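Local coordinates for thiamine-monophosphate kinase (Stenotrophomonas maltophilia, PDB 6XEP), which probably catalyses the ATP-dependent phosphorylation of thiamine monophosphate to thiamine diphosphate, the active form of vitamin B1, at residues Leu11-Arg21 and Leu32-Leu40. Numbering follows the deposited sequence. Where two conformers were deposited one is given.
Sequences LAEFALIDRIR and LGIGDDAAL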
ATOM      1  N   LEU A  11       5.252   6.283 -10.277  1.00 61.01           N
ATOM      2  CA  LEU A  11       6.527   6.995 -10.293  1.00 50.24           C
ATOM      3  C   LEU A  11       6.802   7.614 -11.663  1.00 47.32           C
ATOM      4  O   LEU A  11       6.185   7.220 -12.658  1.00 59.36           O
ATOM      5  CB  LEU A  11       7.636   6.019  -9.885  1.00 45.04           C
ATOM      6  CG  LEU A  11       9.030   6.491  -9.496  1.00 43.45           C
ATOM      7  CD1 LEU A  11       9.619   5.487  -8.555  1.00 39.64           C
ATOM      8  CD2 LEU A  11       9.928   6.631 -10.723  1.00 43.29           C
ATOM      9  N   ALA A  12       7.710   8.596 -11.707  1.00 53.76           N
ATOM     10  CA  ALA A  12       8.088   9.369 -12.892  1.00 47.25           C
ATOM     11  C   ALA A  12       7.034  10.426 -13.198  1.00 47.26           C
ATOM     12  O   ALA A  12       7.369  11.554 -13.578  1.00 45.02           O
ATOM     13  CB  ALA A  12       8.331   8.472 -14.111  1.00 51.53           C
ATOM     14  N   GLU A  13       5.758  10.076 -13.024  1.00 55.03           N
ATOM     15  CA  GLU A  13       4.665  11.033 -13.129  1.00 45.07           C
ATOM     16  C   GLU A  13       4.333  11.709 -11.799  1.00 39.79           C
ATOM     17  O   GLU A  13       3.578  12.689 -11.795  1.00 36.61           O
ATOM     18  CB  GLU A  13       3.409  10.338 -13.677  1.00 44.29           C
ATOM     19  N   PHE A  14       4.861  11.206 -10.682  1.00 29.99           N
ATOM     20  CA  PHE A  14       4.561  11.780  -9.374  1.00 28.49           C
ATOM     21  C   PHE A  14       4.943  13.248  -9.331  1.00 27.97           C
ATOM     22  O   PHE A  14       6.010  13.634  -9.806  1.00 25.86           O
ATOM     23  CB  PHE A  14       5.330  11.047  -8.283  1.00 38.02           C
ATOM     24  CG  PHE A  14       4.626   9.856  -7.732  1.00 42.49           C
ATOM     25  CD1 PHE A  14       3.588   9.258  -8.431  1.00 49.33           C
ATOM     26  CD2 PHE A  14       4.993   9.341  -6.503  1.00 39.19           C
ATOM     27  CE1 PHE A  14       2.934   8.153  -7.910  1.00 48.04           C
ATOM     28  CE2 PHE A  14       4.344   8.243  -5.975  1.00 49.45           C
ATOM     29  CZ  PHE A  14       3.312   7.652  -6.679  1.00 44.51           C
ATOM     30  N   ALA A  15       4.076  14.076  -8.742  1.00 30.70           N
ATOM     31  CA  ALA A  15       4.458  15.469  -8.536  1.00 34.01           C
ATOM     32  C   ALA A  15       5.696  15.573  -7.652  1.00 26.86           C
ATOM     33  O   ALA A  15       6.469  16.528  -7.780  1.00 32.67           O
ATOM     34  CB  ALA A  15       3.298  16.250  -7.918  1.00 39.72           C
ATOM     35  N   LEU A  16       5.912  14.585  -6.782  1.00 24.52           N
ATOM     36  CA  LEU A  16       7.008  14.578  -5.824  1.00 20.15           C
ATOM     37  C   LEU A  16       8.281  13.927  -6.369  1.00 22.37           C
ATOM     38  O   LEU A  16       9.221  13.699  -5.600  1.00 18.82           O
ATOM     39  CB  LEU A  16       6.574  13.852  -4.544  1.00 21.99           C
ATOM     40  CG  LEU A  16       5.304  14.367  -3.866  1.00 22.12           C
ATOM     41  CD1 LEU A  16       4.970  13.538  -2.622  1.00 20.28           C
ATOM     42  CD2 LEU A  16       5.487  15.835  -3.516  1.00 21.80           C
ATOM     43  N   ILE A  17       8.339  13.624  -7.666  1.00 21.56           N
ATOM     44  CA  ILE A  17       9.405  12.752  -8.161  1.00 21.23           C
ATOM     45  C   ILE A  17      10.784  13.378  -7.950  1.00 19.59           C
ATOM     46  O   ILE A  17      11.764  12.671  -7.675  1.00 17.26           O
ATOM     47  CB  ILE A  17       9.171  12.388  -9.638  1.00 25.23           C
ATOM     48  CG1 ILE A  17      10.201  11.345 -10.067  1.00 19.84           C
ATOM     49  CG2 ILE A  17       9.254  13.598 -10.503  1.00 24.12           C
ATOM     50  CD1 ILE A  17      10.073  10.066  -9.287  1.00 23.56           C
ATOM     51  N   ASP A  18      10.902  14.703  -8.077  1.00 19.91           N
ATOM     52  CA  ASP A  18      12.222  15.307  -7.905  1.00 23.62           C
ATOM     53  C   ASP A  18      12.728  15.106  -6.482  1.00 18.91           C
ATOM     54  O   ASP A  18      13.888  14.738  -6.261  1.00 17.60           O
ATOM     55  CB  ASP A  18      12.184  16.795  -8.256  1.00 27.44           C
ATOM     56  CG  ASP A  18      11.945  17.034  -9.733  1.00 42.14           C
ATOM     57  OD1 ASP A  18      12.408  16.207 -10.558  1.00 35.80           O
ATOM     58  OD2 ASP A  18      11.289  18.044 -10.079  1.00 39.67           O
ATOM     59  N   ARG A  19      11.872  15.347  -5.498  1.00 14.92           N
ATOM     60  CA  ARG A  19      12.289  15.116  -4.121  0.53 18.41           C
ATOM     61  C   ARG A  19      12.474  13.629  -3.836  1.00 15.99           C
ATOM     62  O   ARG A  19      13.364  13.262  -3.059  1.00 16.20           O
ATOM     63  CB  ARG A  19      11.293  15.763  -3.160  0.53 17.82           C
ATOM     64  CG  ARG A  19      11.382  17.300  -3.181  0.53 18.41           C
ATOM     65  CD  ARG A  19      10.650  17.908  -1.988  0.53 19.76           C
ATOM     66  NE  ARG A  19       9.211  18.011  -2.209  0.53 17.08           N
ATOM     67  CZ  ARG A  19       8.349  18.453  -1.296  0.53 17.61           C
ATOM     68  NH1 ARG A  19       7.054  18.513  -1.572  0.53 19.67           N
ATOM     69  NH2 ARG A  19       8.781  18.835  -0.099  0.53 14.45           N
ATOM     70  N   ILE A  20      11.682  12.756  -4.473  1.00 13.13           N
ATOM     71  CA  ILE A  20      11.914  11.318  -4.336  1.00 14.16           C
ATOM     72  C   ILE A  20      13.315  10.959  -4.815  1.00 13.69           C
ATOM     73  O   ILE A  20      14.085  10.303  -4.104  1.00 17.87           O
ATOM     74  CB  ILE A  20      10.848  10.519  -5.103  1.00 12.73           C
ATOM     75  CG1 ILE A  20       9.506  10.580  -4.361  1.00 14.99           C
ATOM     76  CG2 ILE A  20      11.291   9.033  -5.266  1.00 17.56           C
ATOM     77  CD1 ILE A  20       8.353  10.134  -5.204  1.00 20.79           C
ATOM     78  N   ARG A  21      13.668  11.380  -6.035  1.00 20.03           N
ATOM     79  CA  ARG A  21      14.964  11.008  -6.594  1.00 16.71           C
ATOM     80  C   ARG A  21      16.114  11.600  -5.790  1.00 23.44           C
ATOM     81  O   ARG A  21      17.164  10.968  -5.646  1.00 24.19           O
ATOM     82  CB  ARG A  21      15.076  11.457  -8.052  1.00 16.50           C
ATOM     83  CG  ARG A  21      14.187  10.708  -9.023  1.00 19.81           C
ATOM     84  CD  ARG A  21      14.381  11.273 -10.434  1.00 27.87           C
ATOM     85  NE  ARG A  21      13.329  10.830 -11.344  1.00 33.23           N
ATOM     86  CZ  ARG A  21      13.034  11.435 -12.492  1.00 41.33           C
ATOM     87  NH1 ARG A  21      13.711  12.514 -12.880  1.00 46.63           N
ATOM     88  NH2 ARG A  21      12.058  10.963 -13.256  1.00 44.93           N
ATOM     89  N   LEU A  32      17.282   3.967  -8.695  1.00 21.61           N
ATOM     90  CA  LEU A  32      16.191   4.741  -9.301  1.00 23.82           C
ATOM     91  C   LEU A  32      16.817   5.898 -10.091  1.00 28.79           C
ATOM     92  O   LEU A  32      17.081   6.971  -9.546  1.00 36.26           O
ATOM     93  CB  LEU A  32      15.207   5.250  -8.263  1.00 25.59           C
ATOM     94  CG  LEU A  32      14.054   6.061  -8.861  1.00 26.78           C
ATOM     95  CD1 LEU A  32      13.277   5.217  -9.884  1.00 28.98           C
ATOM     96  CD2 LEU A  32      13.124   6.609  -7.782  1.00 26.78           C
ATOM     97  N   GLY A  33      17.035   5.672 -11.361  1.00 34.62           N
ATOM     98  CA  GLY A  33      17.654   6.686 -12.187  1.00 38.70           C
ATOM     99  C   GLY A  33      16.651   7.670 -12.746  1.00 36.56           C
ATOM    100  O   GLY A  33      15.434   7.496 -12.633  1.00 28.86           O
ATOM    101  N   ILE A  34      17.195   8.739 -13.336  0.50 35.68           N
ATOM    102  CA  ILE A  34      16.391   9.600 -14.185  0.50 34.82           C
ATOM    103  C   ILE A  34      15.796   8.743 -15.286  0.50 27.92           C
ATOM    104  O   ILE A  34      16.451   7.837 -15.817  0.50 32.26           O
ATOM    105  CB  ILE A  34      17.239  10.740 -14.771  0.50 36.46           C
ATOM    106  CG1 ILE A  34      18.322  11.171 -13.775  0.50 38.02           C
ATOM    107  CG2 ILE A  34      16.350  11.917 -15.146  0.50 37.64           C
ATOM    108  CD1 ILE A  34      19.529  11.833 -14.426  0.50 38.68           C
ATOM    109  N   GLY A  35      14.551   9.009 -15.625  0.50 29.97           N
ATOM    110  CA  GLY A  35      13.891   8.132 -16.580  0.50 36.24           C
ATOM    111  C   GLY A  35      13.267   6.873 -16.006  0.50 37.18           C
ATOM    112  O   GLY A  35      12.117   6.565 -16.334  0.50 36.86           O
ATOM    113  N   ASP A  36      14.005   6.139 -15.158  1.00 36.30           N
ATOM    114  CA  ASP A  36      13.517   4.892 -14.567  1.00 29.79           C
ATOM    115  C   ASP A  36      12.073   5.033 -14.129  1.00 28.00           C
ATOM    116  O   ASP A  36      11.700   6.017 -13.483  1.00 35.49           O
ATOM    117  CB  ASP A  36      14.340   4.463 -13.348  1.00 24.55           C
ATOM    118  CG  ASP A  36      15.712   3.931 -13.711  1.00 31.83           C
ATOM    119  OD1 ASP A  36      15.940   3.513 -14.866  1.00 35.33           O
ATOM    120  OD2 ASP A  36      16.574   3.930 -12.812  1.00 42.14           O
ATOM    121  N   ASP A  37      11.270   4.033 -14.466  1.00 28.05           N
ATOM    122  CA  ASP A  37       9.852   4.046 -14.151  1.00 24.66           C
ATOM    123  C   ASP A  37       9.528   3.325 -12.854  1.00 30.52           C
ATOM    124  O   ASP A  37       8.393   3.409 -12.383  1.00 25.24           O
ATOM    125  CB  ASP A  37       9.077   3.416 -15.305  1.00 32.10           C
ATOM    126  CG  ASP A  37       9.278   4.165 -16.591  1.00 38.92           C
ATOM    127  OD1 ASP A  37       8.792   5.311 -16.654  1.00 37.14           O
ATOM    128  OD2 ASP A  37       9.953   3.636 -17.514  1.00 34.49           O
ATOM    129  N   ALA A  38      10.493   2.629 -12.265  1.00 20.34           N
ATOM    130  CA  ALA A  38      10.268   1.948 -10.998  1.00 18.42           C
ATOM    131  C   ALA A  38      11.621   1.712 -10.347  1.00 19.59           C
ATOM    132  O   ALA A  38      12.629   1.533 -11.035  1.00 20.14           O
ATOM    133  CB  ALA A  38       9.530   0.618 -11.185  1.00 22.40           C
ATOM    134  N   ALA A  39      11.627   1.705  -9.026  1.00 16.04           N
ATOM    135  CA  ALA A  39      12.862   1.520  -8.283  1.00 17.55           C
ATOM    136  C   ALA A  39      13.152   0.037  -8.089  1.00 21.75           C
ATOM    137  O   ALA A  39      12.243  -0.775  -7.907  1.00 20.30           O
ATOM    138  CB  ALA A  39      12.776   2.203  -6.926  1.00 15.08           C
ATOM    139  N   LEU A  40      14.427  -0.311  -8.124  1.00 17.43           N
ATOM    140  CA  LEU A  40      14.869  -1.647  -7.746  1.00 18.00           C
ATOM    141  C   LEU A  40      15.432  -1.549  -6.335  1.00 18.99           C
ATOM    142  O   LEU A  40      16.324  -0.733  -6.079  1.00 17.63           O
ATOM    143  CB  LEU A  40      15.918  -2.183  -8.719  1.00 23.36           C
ATOM    144  CG  LEU A  40      15.504  -2.260 -10.191  1.00 26.07           C
ATOM    145  CD1 LEU A  40      16.715  -2.473 -11.072  1.00 33.30           C
ATOM    146  CD2 LEU A  40      14.548  -3.392 -10.374  1.00 33.72           C
TER
HETATM  147  O   HOH W   1      12.507   8.270 -11.989  1.00 32.17           O
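Leu-32 points its side chain at the 11-21 segment and meets Leu-11 tip to tip, CD1 lying 3.7 Å from Leu-11 CD2. Its other methyl, CD2, reaches the helix, 3.9 Å from CG2 of Ile-20, so the two branches bridge the N-terminal loop and the first turn of helix 17-24. With CG anti to the backbone N (chi1 -180°), the fork of Leu-32 faces both partners. At Gly-33 a water enters the contact: it accepts from Arg-21 NE at 2.8 Å and donates to the carbonyl oxygens of Gly-33 and Asp-36. No direct hydrogen bond joins the segments. The extended chain of Arg-21 carries its guanidinium to the backbone of Ile-34 and Gly-35, where CA of the former and N of the latter lie over one face. Asp-36 O, besides taking the water, lies 3.3 Å from CD2 of Leu-11, while OD1 forms a salt bridge with Arg-152 of the second subunit. The CB of Asp-37 points away from 11-21, although OD1 still lies 4.1 Å from Ala-12 CB; its carbonyl oxygen stays 3.7 Å from Leu-11 CB, and OD2 forms a salt bridge with Arg-238 of the second subunit. Further on, Ala-39 packs against Ile-126 of strand 124-132, and Leu-40 pairs with Leu-31 in the short antiparallel hairpin. The contact packs the N-terminal segment and first helix against the loop between strands 30-31 and 40-41 of a PurM-like N-terminal domain; that loop carries Asp-37, a predicted magnesium ligand, close to the dimer interface and the probable ATP site.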